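PDB 4O1K: carbonic anhydrase from Sordaria macrospora, which catalyses the reversible hydration of carbon dioxide to bicarbonate as a tetrameric, zinc-dependent beta-carbonic anhydrase. Local coordinates for residues Lys26-Ala29 with Thr30-Val33; Trp133-Asn136 with Ile137-Tyr141; Asn165-Glu168 with Gln169-Val173; Asp216-Lys219 with Ile220-Thr224. All coordinates share one frame; numbering follows the deposited sequence.

In the fold
All four contacts are local, three within helices and one where helix 210-218 gives way to the C-terminal tail. Interactions 2 and 3 are buried and touch each other, since Val140 of helix 130-143 packs on helix 154-174; both have a side chain about 8 Å from the zinc ion. Interactions 1 and 4 are partly buried, their centres 50 Å apart; the first meets the second subunit, while interactions 2 and 4 both meet the third. Interaction 4 also touches interaction 3 through Ile217 and Arg171. A salt bridge and an amide-amide hydrogen bond mark interaction 3, crowded arginines interaction 2; interaction 1 centres on a carbonyl with two donors, interaction 4 on packed amides and a weak backbone bond.

Interaction 1 of 4, residues Lys26-Ala29 with Thr30-Val33; sequences KSWA and TEQV
Thr30 turns back on Lys26 along helix 16-35 and doubles the hold on its carbonyl. Besides the helical bond from Thr30 N, the Lys26 O atom accepts a short bond from Thr30 OG1 (2.6 Å). The two donors come from opposite faces of the carbonyl plane, the hydroxyl lying above it and not on a lone pair. With chi1 at -47°, OG1 sits beside its own backbone N, which brings it over the carbonyl of the previous turn. Regular i to i+4 backbone bonds follow from Glu31, Gln32 and Val33.

The remaining contacts are packing. Glu31 runs at about a right angle to the Trp28 side chain; its CG comes 3.1 Å from Trp28 O, and OE2 approaches Trp28 CD1 at 4.0 Å. Gln32 bends at chi2, bringing OE1 to 3.6 Å from Trp28 NE1, with the amide turned 23° from the indole plane. Ala29 and Val33 rest on Phe40 of helix 39-44.

The threonine hydroxyl thus spends its proton on the main chain of its own helix, whereas acceptor oxygens of that helix merely come near the indole, whose N-H makes a weak hydrogen bond to Gln65 OE1 of the second subunit.

Interaction 2 of 4, residues Trp133-Asn136 with Ile137-Tyr141; sequences WLRN and IRDVY
Ile137 lies alongside Leu134, both side chains pointing the same way, and their branches meet at Leu134 CD2 and Ile137 CD1 (3.8 Å). The amide of Ile137 also bonds Leu134 O from above the carbonyl plane, sharing that oxygen with Arg138 N, which approaches in the plane.

Arg138 bends at chi3 (-77°) and folds its guanidinium back along the helix, laying one face over the peptide between Leu134 and Arg135. NH2 stands 3.6 Å from Arg135 N and 3.9 Å from Arg135 CB, while NH1 is spent on Ala121 O. The other arginine is close: Arg135 NE lies 4.4 Å from Arg138 NH2, a like-charge approach, and this NE is buried without a hydrogen-bonding partner. The two charges would be expected to repel mildly; Arg138 also makes a cation-pi contact with Tyr221 of the third subunit.

Asp139 N makes a 2.8 Å bond to Arg135 O. Its side chain looks elsewhere, Asp139 OD1 forming a salt bridge with Lys175 NZ of the third subunit. Val140 follows with its amide on Asn136 O and its CG2 3.5 Å from that same oxygen.

Helix 130-143 packs on helix 116-121, which Leu134 and Ile137 touch at Ala121, and on helix 154-174, where Val140 meets Leu161, Asn165 and Gln169.

Interaction 3 of 4, residues Asn165-Glu168 with Gln169-Val173; sequences NVYE and QCRNV
Glu168 OE1 meets both the Arg171 guanidinium and a water. Arg171 NH1 forms a 2.9 Å salt bridge to it at the guanidinium edge, using the oxygen's syn lone pair, although the carboxylate and guanidinium planes are turned 69° apart. The water lies 2.8 Å from OE1 and within bonding distance of Asn172 OD1, a possible bridge. Glu168 OE2 is bonded to His144, so both carboxylate oxygens are engaged, which would be expected to favour the ionised form.

Arg171 also spreads its aliphatic part over Tyr167. Its CG makes a CH-pi contact 4.3 Å from the ring centroid, toward the rim of one face.

Amide side chains meet along another side of the helix. Gln169 NE2 donates to Asn165 OD1 at 2.9 Å from above the carbonyl plane; with CG beside the backbone N (chi1 -54°) and a bend at chi2 (-45°), the glutamine folds back to reach it. Gln169 OE1 accepts from Val84 N, and weakly from Asn172 ND2, which also bonds Val84 O; Asn172 OD1 accepts from Lys175 NZ of the same chain.

Helix 154-174 lies against the central sheet, Val166 and Cys170 on Val109 of strand 106-112 and Val173 on Ile191 of strand 190-197, while Glu168 reaches Leu143 of helix 130-143.

Interaction 4 of 4, residues Asp216-Lys219 with Ile220-Thr224; sequences DIQK and IYNLT
Gln218 and Asn222 bring their amides together where the chain leaves helix 210-218. The nearest approach of the side chains is from Asn222 OD1 to the carbonyl carbon, Gln218 CD, at 3.5 Å, and OD1 also stands 3.6 Å from Gln218 NE2. The two amide planes are only 25° apart, one lying over the other at a slant, so this is packing of flat groups in which OD1 rests above the glutamine amide. The glutamine chain is extended beyond CG, which carries its amide out beneath Asn222 OD1, and Asn222 CB is 3.5 Å from Gln218 O.

Beside this pair, Tyr221 N makes a weak bond to Ile217 O (3.4 Å), the one hydrogen bond joining 216-219 to 220-224. Further along, Leu223 CD1 sits 3.2 Å above the plane of the Tyr221 ring, over its centre, covering one face.

Gln180 of the same chain bridges the segments: it accepts from Leu223 N and weakly from Gln218 NE2 through OE1, and donates to Tyr221 O through NE2. The third subunit supplies other ties. Tyr221 OH bonds Lys125 O of that subunit, Arg142 NH2 of that subunit bonds Ile217 O, and its Arg138 makes a cation-pi contact with the tyrosine ring and packs on Ile220.

The single weak bond between the segments is therefore supplemented by Gln180 and by two arginines and a main-chain carbonyl of the third subunit, which probably hold the tail in place.

Interaction 1 of 4, residues Lys26-Ala29 with Thr30-Val33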
loop_
_atom_site.group_PDB
_atom_site.type_symbol
_atom_site.label_atom_id
_atom_site.label_comp_id
_atom_site.label_asym_id
_atom_site.label_seq_id
_atom_site.Cartn_x
_atom_site.Cartn_y
_atom_site.Cartn_z
ATOM N N LYS A 26 11.513 24.231 -25.586
ATOM C CA LYS A 26 11.173 25.483 -26.264
ATOM C C LYS A 26 10.921 25.267 -27.759
ATOM O O LYS A 26 9.993 25.848 -28.335
ATOM C CB LYS A 26 12.271 26.531 -26.064
ATOM C CG LYS A 26 12.419 26.995 -24.620
ATOM C CD LYS A 26 13.618 27.922 -24.448
ATOM C CE LYS A 26 13.885 28.199 -22.979
ATOM N NZ LYS A 26 12.757 28.914 -22.323
ATOM N N SER A 27 11.759 24.433 -28.374
ATOM C CA SER A 27 11.607 24.058 -29.775
ATOM C C SER A 27 10.266 23.389 -30.027
ATOM O O SER A 27 9.594 23.695 -31.011
ATOM C CB SER A 27 12.734 23.123 -30.207
ATOM O OG SER A 27 13.847 23.859 -30.667
ATOM N N TRP A 28 9.878 22.480 -29.135
ATOM C CA TRP A 28 8.601 21.789 -29.269
ATOM C C TRP A 28 7.421 22.744 -29.105
ATOM O O TRP A 28 6.455 22.669 -29.862
ATOM C CB TRP A 28 8.495 20.627 -28.275
ATOM C CG TRP A 28 7.085 20.156 -28.038
ATOM C CD1 TRP A 28 6.389 19.223 -28.760
ATOM C CD2 TRP A 28 6.205 20.590 -26.991
ATOM N NE1 TRP A 28 5.130 19.054 -28.222
ATOM C CE2 TRP A 28 4.993 19.886 -27.137
ATOM C CE3 TRP A 28 6.325 21.510 -25.947
ATOM C CZ2 TRP A 28 3.909 20.080 -26.275
ATOM C CZ3 TRP A 28 5.251 21.696 -25.090
ATOM C CH2 TRP A 28 4.062 20.990 -25.259
ATOM N N ALA A 29 7.502 23.631 -28.114
ATOM C CA ALA A 29 6.482 24.667 -27.913
ATOM C C ALA A 29 6.312 25.582 -29.139
ATOM O O ALA A 29 5.190 25.937 -29.516
ATOM C CB ALA A 29 6.806 25.494 -26.682
ATOM N N THR A 30 7.433 25.967 -29.744
ATOM C CA THR A 30 7.423 26.912 -30.857
ATOM C C THR A 30 6.770 26.308 -32.103
ATOM O O THR A 30 5.938 26.946 -32.759
ATOM C CB THR A 30 8.845 27.381 -31.211
ATOM O OG1 THR A 30 9.546 27.758 -30.020
ATOM C CG2 THR A 30 8.791 28.576 -32.142
ATOM N N GLU A 31 7.160 25.079 -32.426
ATOM C CA GLU A 31 6.623 24.381 -33.587
ATOM C C GLU A 31 5.146 24.030 -33.394
ATOM O O GLU A 31 4.381 23.997 -34.359
ATOM C CB GLU A 31 7.442 23.114 -33.886
ATOM C CG GLU A 31 7.359 22.043 -32.792
ATOM C CD GLU A 31 8.092 20.749 -33.141
ATOM O OE1 GLU A 31 8.930 20.762 -34.072
ATOM O OE2 GLU A 31 7.827 19.720 -32.474
ATOM N N GLN A 32 4.744 23.775 -32.151
ATOM C CA GLN A 32 3.355 23.437 -31.868
ATOM C C GLN A 32 2.452 24.659 -32.081
ATOM O O GLN A 32 1.301 24.522 -32.505
ATOM C CB GLN A 32 3.213 22.875 -30.450
ATOM C CG GLN A 32 2.300 21.666 -30.355
ATOM C CD GLN A 32 2.799 20.466 -31.132
ATOM O OE1 GLN A 32 3.990 20.344 -31.416
ATOM N NE2 GLN A 32 1.886 19.568 -31.478
ATOM N N VAL A 33 2.987 25.847 -31.783
ATOM C CA VAL A 33 2.330 27.118 -32.108
ATOM C C VAL A 33 2.373 27.331 -33.618
ATOM O O VAL A 33 1.401 27.783 -34.225
ATOM C CB VAL A 33 2.987 28.314 -31.383
ATOM C CG1 VAL A 33 2.540 29.636 -31.995
ATOM C CG2 VAL A 33 2.661 28.278 -29.894
#

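Interaction 2 of 4, residues Trp133-Asn136 with Ile137-Tyr141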
loop_
_atom_site.group_PDB
_atom_site.type_symbol
_atom_site.label_atom_id
_atom_site.label_comp_id
_atom_site.label_asym_id
_atom_site.label_seq_id
_atom_site.Cartn_x
_atom_site.Cartn_y
_atom_site.Cartn_z
ATOM N N TRP A 133 5.792 -6.794 -5.797
ATOM C CA TRP A 133 5.096 -6.245 -6.967
ATOM C C TRP A 133 4.988 -7.268 -8.094
ATOM O O TRP A 133 3.889 -7.535 -8.608
ATOM C CB TRP A 133 5.772 -4.942 -7.433
ATOM C CG TRP A 133 4.965 -4.233 -8.460
ATOM C CD1 TRP A 133 5.148 -4.257 -9.806
ATOM C CD2 TRP A 133 3.844 -3.374 -8.217
ATOM N NE1 TRP A 133 4.196 -3.479 -10.429
ATOM C CE2 TRP A 133 3.384 -2.916 -9.462
ATOM C CE3 TRP A 133 3.182 -2.951 -7.057
ATOM C CZ2 TRP A 133 2.301 -2.052 -9.586
ATOM C CZ3 TRP A 133 2.089 -2.094 -7.179
ATOM C CH2 TRP A 133 1.653 -1.669 -8.439
ATOM N N LEU A 134 6.115 -7.857 -8.488
ATOM C CA LEU A 134 6.118 -8.860 -9.546
ATOM C C LEU A 134 5.388 -10.134 -9.171
ATOM O O LEU A 134 4.960 -10.899 -10.047
ATOM C CB LEU A 134 7.542 -9.197 -9.921
ATOM C CG LEU A 134 8.296 -7.983 -10.412
ATOM C CD1 LEU A 134 9.753 -8.323 -10.633
ATOM C CD2 LEU A 134 7.659 -7.467 -11.681
ATOM N N ARG A 135 5.224 -10.362 -7.869
ATOM C CA ARG A 135 4.474 -11.534 -7.432
ATOM C C ARG A 135 3.096 -11.553 -8.069
ATOM O O ARG A 135 2.574 -12.622 -8.405
ATOM C CB ARG A 135 4.373 -11.548 -5.892
ATOM C CG ARG A 135 3.718 -12.818 -5.271
ATOM C CD ARG A 135 3.944 -12.765 -3.766
ATOM N NE ARG A 135 5.388 -12.613 -3.501
ATOM C CZ ARG A 135 5.941 -11.849 -2.564
ATOM N NH1 ARG A 135 5.205 -11.151 -1.709
ATOM N NH2 ARG A 135 7.266 -11.784 -2.460
ATOM N N ASN A 136 2.506 -10.378 -8.278
ATOM C CA ASN A 136 1.156 -10.338 -8.874
ATOM C C ASN A 136 1.103 -10.982 -10.230
ATOM O O ASN A 136 0.082 -11.558 -10.640
ATOM C CB ASN A 136 0.720 -8.889 -9.010
ATOM C CG ASN A 136 0.487 -8.254 -7.675
ATOM O OD1 ASN A 136 1.266 -7.412 -7.217
ATOM N ND2 ASN A 136 -0.595 -8.642 -7.041
ATOM N N ILE A 137 2.212 -10.868 -10.948
ATOM C CA ILE A 137 2.272 -11.389 -12.288
ATOM C C ILE A 137 2.433 -12.902 -12.200
ATOM O O ILE A 137 1.835 -13.665 -12.981
ATOM C CB ILE A 137 3.446 -10.786 -13.041
ATOM C CG1 ILE A 137 3.221 -9.280 -13.252
ATOM C CG2 ILE A 137 3.624 -11.508 -14.373
ATOM C CD1 ILE A 137 4.480 -8.541 -13.519
ATOM N N ARG A 138 3.231 -13.344 -11.235
ATOM C CA ARG A 138 3.368 -14.763 -11.033
ATOM C C ARG A 138 2.016 -15.348 -10.638
ATOM O O ARG A 138 1.696 -16.454 -11.041
ATOM C CB ARG A 138 4.457 -15.058 -10.014
ATOM C CG ARG A 138 5.846 -14.682 -10.511
ATOM C CD ARG A 138 6.954 -15.236 -9.579
ATOM N NE ARG A 138 7.076 -14.441 -8.364
ATOM C CZ ARG A 138 7.853 -13.363 -8.253
ATOM N NH1 ARG A 138 8.578 -12.957 -9.290
ATOM N NH2 ARG A 138 7.920 -12.691 -7.112
ATOM N N ASP A 139 1.195 -14.578 -9.916
ATOM C CA ASP A 139 -0.143 -15.024 -9.559
ATOM C C ASP A 139 -0.992 -15.201 -10.814
ATOM O O ASP A 139 -1.743 -16.180 -10.945
ATOM C CB ASP A 139 -0.826 -14.038 -8.607
ATOM C CG ASP A 139 -0.326 -14.159 -7.168
ATOM O OD1 ASP A 139 0.415 -15.115 -6.865
ATOM O OD2 ASP A 139 -0.698 -13.296 -6.342
ATOM N N VAL A 140 -0.877 -14.265 -11.760
ATOM C CA VAL A 140 -1.573 -14.443 -13.042
ATOM C C VAL A 140 -1.170 -15.758 -13.715
ATOM O O VAL A 140 -2.041 -16.552 -14.143
ATOM C CB VAL A 140 -1.338 -13.258 -13.991
ATOM C CG1 VAL A 140 -1.892 -13.583 -15.371
ATOM C CG2 VAL A 140 -1.995 -11.995 -13.432
ATOM N N TYR A 141 0.136 -16.026 -13.784
ATOM C CA TYR A 141 0.619 -17.301 -14.354
ATOM C C TYR A 141 -0.068 -18.495 -13.704
ATOM O O TYR A 141 -0.573 -19.385 -14.396
ATOM C CB TYR A 141 2.140 -17.463 -14.195
ATOM C CG TYR A 141 2.732 -18.579 -15.050
ATOM C CD1 TYR A 141 3.460 -18.292 -16.204
ATOM C CD2 TYR A 141 2.533 -19.918 -14.728
ATOM C CE1 TYR A 141 3.991 -19.311 -17.003
ATOM C CE2 TYR A 141 3.051 -20.940 -15.529
ATOM C CZ TYR A 141 3.783 -20.626 -16.661
ATOM O OH TYR A 141 4.301 -21.649 -17.450
#

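Interaction 3 of 4, residues Asn165-Glu168 with Gln169-Val173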
loop_
_atom_site.group_PDB
_atom_site.type_symbol
_atom_site.label_atom_id
_atom_site.label_comp_id
_atom_site.label_asym_id
_atom_site.label_seq_id
_atom_site.Cartn_x
_atom_site.Cartn_y
_atom_site.Cartn_z
ATOM N N ASN A 165 -2.372 -11.332 -18.496
ATOM C CA ASN A 165 -2.205 -10.300 -17.478
ATOM C C ASN A 165 -3.137 -9.157 -17.796
ATOM O O ASN A 165 -3.833 -8.674 -16.925
ATOM C CB ASN A 165 -0.773 -9.765 -17.441
ATOM C CG ASN A 165 -0.536 -8.795 -16.283
ATOM O OD1 ASN A 165 -0.936 -9.055 -15.126
ATOM N ND2 ASN A 165 0.115 -7.669 -16.586
ATOM N N VAL A 166 -3.144 -8.697 -19.044
ATOM C CA VAL A 166 -4.123 -7.648 -19.381
ATOM C C VAL A 166 -5.553 -8.074 -18.990
ATOM O O VAL A 166 -6.270 -7.315 -18.326
ATOM C CB VAL A 166 -4.097 -7.305 -20.848
ATOM C CG1 VAL A 166 -5.287 -6.350 -21.181
ATOM C CG2 VAL A 166 -2.789 -6.580 -21.159
ATOM N N TYR A 167 -5.953 -9.286 -19.387
ATOM C CA TYR A 167 -7.308 -9.791 -19.045
ATOM C C TYR A 167 -7.579 -9.779 -17.519
ATOM O O TYR A 167 -8.621 -9.287 -17.064
ATOM C CB TYR A 167 -7.493 -11.201 -19.645
ATOM C CG TYR A 167 -8.673 -11.979 -19.103
ATOM C CD1 TYR A 167 -9.950 -11.819 -19.634
ATOM C CD2 TYR A 167 -8.500 -12.883 -18.078
ATOM C CE1 TYR A 167 -11.024 -12.554 -19.131
ATOM C CE2 TYR A 167 -9.545 -13.608 -17.573
ATOM C CZ TYR A 167 -10.802 -13.442 -18.102
ATOM O OH TYR A 167 -11.831 -14.187 -17.572
ATOM N N GLU A 168 -6.641 -10.309 -16.733
ATOM C CA GLU A 168 -6.793 -10.351 -15.272
ATOM C C GLU A 168 -6.844 -8.963 -14.644
ATOM O O GLU A 168 -7.621 -8.749 -13.693
ATOM C CB GLU A 168 -5.709 -11.200 -14.595
ATOM C CG GLU A 168 -5.826 -12.704 -14.845
ATOM C CD GLU A 168 -7.162 -13.305 -14.360
ATOM O OE1 GLU A 168 -7.845 -12.704 -13.500
ATOM O OE2 GLU A 168 -7.521 -14.399 -14.834
ATOM N N GLN A 169 -6.043 -8.017 -15.155
ATOM C CA GLN A 169 -6.092 -6.653 -14.607
ATOM C C GLN A 169 -7.404 -5.970 -14.980
ATOM O O GLN A 169 -7.961 -5.173 -14.200
ATOM C CB GLN A 169 -4.872 -5.796 -15.004
ATOM C CG GLN A 169 -3.491 -6.423 -14.666
ATOM C CD GLN A 169 -3.411 -7.033 -13.276
ATOM O OE1 GLN A 169 -3.788 -6.396 -12.292
ATOM N NE2 GLN A 169 -2.914 -8.277 -13.187
ATOM N N CYS A 170 -7.927 -6.293 -16.163
ATOM C CA CYS A 170 -9.290 -5.852 -16.488
ATOM C C CYS A 170 -10.338 -6.411 -15.490
ATOM O O CYS A 170 -11.230 -5.679 -15.029
ATOM C CB CYS A 170 -9.664 -6.304 -17.882
ATOM S SG CYS A 170 -8.822 -5.345 -19.155
ATOM N N ARG A 171 -10.260 -7.712 -15.215
ATOM C CA ARG A 171 -11.128 -8.294 -14.191
ATOM C C ARG A 171 -11.001 -7.508 -12.887
ATOM O O ARG A 171 -12.010 -7.205 -12.252
ATOM C CB ARG A 171 -10.803 -9.778 -13.952
ATOM C CG ARG A 171 -11.184 -10.709 -15.115
ATOM C CD ARG A 171 -11.058 -12.184 -14.685
ATOM N NE ARG A 171 -11.960 -12.509 -13.576
ATOM C CZ ARG A 171 -11.567 -12.734 -12.321
ATOM N NH1 ARG A 171 -10.277 -12.695 -12.001
ATOM N NH2 ARG A 171 -12.462 -13.019 -11.380
ATOM N N ASN A 172 -9.772 -7.190 -12.461
ATOM C CA ASN A 172 -9.599 -6.408 -11.219
ATOM C C ASN A 172 -10.201 -5.015 -11.265
ATOM O O ASN A 172 -10.631 -4.496 -10.226
ATOM C CB ASN A 172 -8.122 -6.298 -10.831
ATOM C CG ASN A 172 -7.491 -7.659 -10.557
ATOM O OD1 ASN A 172 -8.186 -8.649 -10.358
ATOM N ND2 ASN A 172 -6.167 -7.704 -10.572
ATOM N N VAL A 173 -10.220 -4.387 -12.451
ATOM C CA VAL A 173 -10.925 -3.097 -12.566
ATOM C C VAL A 173 -12.424 -3.319 -12.362
ATOM O O VAL A 173 -13.088 -2.542 -11.644
ATOM C CB VAL A 173 -10.713 -2.420 -13.941
ATOM C CG1 VAL A 173 -11.598 -1.170 -14.048
ATOM C CG2 VAL A 173 -9.278 -2.007 -14.105
HETATM O O HOH W 1 -7.093 -10.984 -11.392
#

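Interaction 4 of 4, residues Asp216-Lys219 with Ile220-Thr224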
loop_
_atom_site.group_PDB
_atom_site.type_symbol
_atom_site.label_atom_id
_atom_site.label_comp_id
_atom_site.label_asym_id
_atom_site.label_seq_id
_atom_site.Cartn_x
_atom_site.Cartn_y
_atom_site.Cartn_z
ATOM N N ASP A 216 -19.777 -12.807 -13.601
ATOM C CA ASP A 216 -19.033 -13.767 -12.772
ATOM C C ASP A 216 -18.664 -13.196 -11.414
ATOM O O ASP A 216 -18.804 -13.862 -10.382
ATOM C CB ASP A 216 -17.751 -14.202 -13.473
ATOM C CG ASP A 216 -18.017 -15.017 -14.708
ATOM O OD1 ASP A 216 -19.168 -14.988 -15.203
ATOM O OD2 ASP A 216 -17.075 -15.686 -15.185
ATOM N N ILE A 217 -18.170 -11.959 -11.425
ATOM C CA ILE A 217 -17.839 -11.249 -10.202
ATOM C C ILE A 217 -19.089 -10.991 -9.356
ATOM O O ILE A 217 -19.022 -11.004 -8.129
ATOM C CB ILE A 217 -17.101 -9.936 -10.514
ATOM C CG1 ILE A 217 -15.708 -10.245 -11.053
ATOM C CG2 ILE A 217 -16.971 -9.074 -9.273
ATOM C CD1 ILE A 217 -15.047 -9.079 -11.774
ATOM N N GLN A 218 -20.239 -10.800 -10.008
ATOM C CA GLN A 218 -21.462 -10.459 -9.282
ATOM C C GLN A 218 -22.074 -11.614 -8.477
ATOM O O GLN A 218 -22.955 -11.386 -7.659
ATOM C CB GLN A 218 -22.510 -9.858 -10.233
ATOM C CG GLN A 218 -22.240 -8.376 -10.558
ATOM C CD GLN A 218 -23.271 -7.792 -11.508
ATOM O OE1 GLN A 218 -23.690 -8.443 -12.468
ATOM N NE2 GLN A 218 -23.684 -6.557 -11.241
ATOM N N LYS A 219 -21.613 -12.839 -8.707
ATOM C CA LYS A 219 -22.149 -14.001 -8.004
ATOM C C LYS A 219 -22.108 -13.865 -6.473
ATOM O O LYS A 219 -22.997 -14.359 -5.776
ATOM C CB LYS A 219 -21.440 -15.263 -8.484
ATOM C CG LYS A 219 -21.638 -15.476 -9.991
ATOM C CD LYS A 219 -21.137 -16.819 -10.478
ATOM C CE LYS A 219 -21.854 -17.204 -11.763
ATOM N NZ LYS A 219 -23.318 -17.395 -11.538
ATOM N N ILE A 220 -21.103 -13.160 -5.966
ATOM C CA ILE A 220 -21.001 -12.881 -4.535
ATOM C C ILE A 220 -20.890 -11.380 -4.212
ATOM O O ILE A 220 -20.932 -10.984 -3.039
ATOM C CB ILE A 220 -19.810 -13.623 -3.910
ATOM C CG1 ILE A 220 -18.540 -13.362 -4.723
ATOM C CG2 ILE A 220 -20.099 -15.108 -3.855
ATOM C CD1 ILE A 220 -17.240 -13.538 -3.927
ATOM N N TYR A 221 -20.754 -10.546 -5.240
ATOM C CA TYR A 221 -20.685 -9.107 -5.021
ATOM C C TYR A 221 -21.616 -8.309 -5.950
ATOM O O TYR A 221 -21.151 -7.486 -6.748
ATOM C CB TYR A 221 -19.233 -8.622 -5.141
ATOM C CG TYR A 221 -18.967 -7.315 -4.435
ATOM C CD1 TYR A 221 -19.221 -7.178 -3.070
ATOM C CD2 TYR A 221 -18.466 -6.217 -5.126
ATOM C CE1 TYR A 221 -18.980 -5.976 -2.406
ATOM C CE2 TYR A 221 -18.216 -5.006 -4.476
ATOM C CZ TYR A 221 -18.478 -4.892 -3.117
ATOM O OH TYR A 221 -18.232 -3.695 -2.473
ATOM N N ASN A 222 -22.927 -8.539 -5.827
ATOM C CA ASN A 222 -23.930 -7.807 -6.611
ATOM C C ASN A 222 -24.459 -6.595 -5.844
ATOM O O ASN A 222 -25.211 -6.735 -4.874
ATOM C CB ASN A 222 -25.089 -8.737 -7.016
ATOM C CG ASN A 222 -25.910 -8.202 -8.199
ATOM O OD1 ASN A 222 -25.827 -8.722 -9.316
ATOM N ND2 ASN A 222 -26.729 -7.188 -7.944
ATOM N N LEU A 223 -24.060 -5.408 -6.288
ATOM C CA LEU A 223 -24.428 -4.169 -5.613
ATOM C C LEU A 223 -25.553 -3.453 -6.351
ATOM O O LEU A 223 -25.935 -3.845 -7.456
ATOM C CB LEU A 223 -23.217 -3.238 -5.508
ATOM C CG LEU A 223 -22.172 -3.478 -4.418
ATOM C CD1 LEU A 223 -21.609 -4.868 -4.518
ATOM C CD2 LEU A 223 -21.063 -2.463 -4.532
ATOM N N THR A 224 -26.086 -2.411 -5.719
ATOM C CA THR A 224 -26.972 -1.465 -6.391
ATOM C C THR A 224 -26.322 -0.080 -6.367
ATOM O O THR A 224 -25.423 0.180 -5.560
ATOM C CB THR A 224 -28.373 -1.386 -5.727
ATOM O OG1 THR A 224 -28.350 -0.445 -4.644
ATOM C CG2 THR A 224 -28.818 -2.757 -5.216
#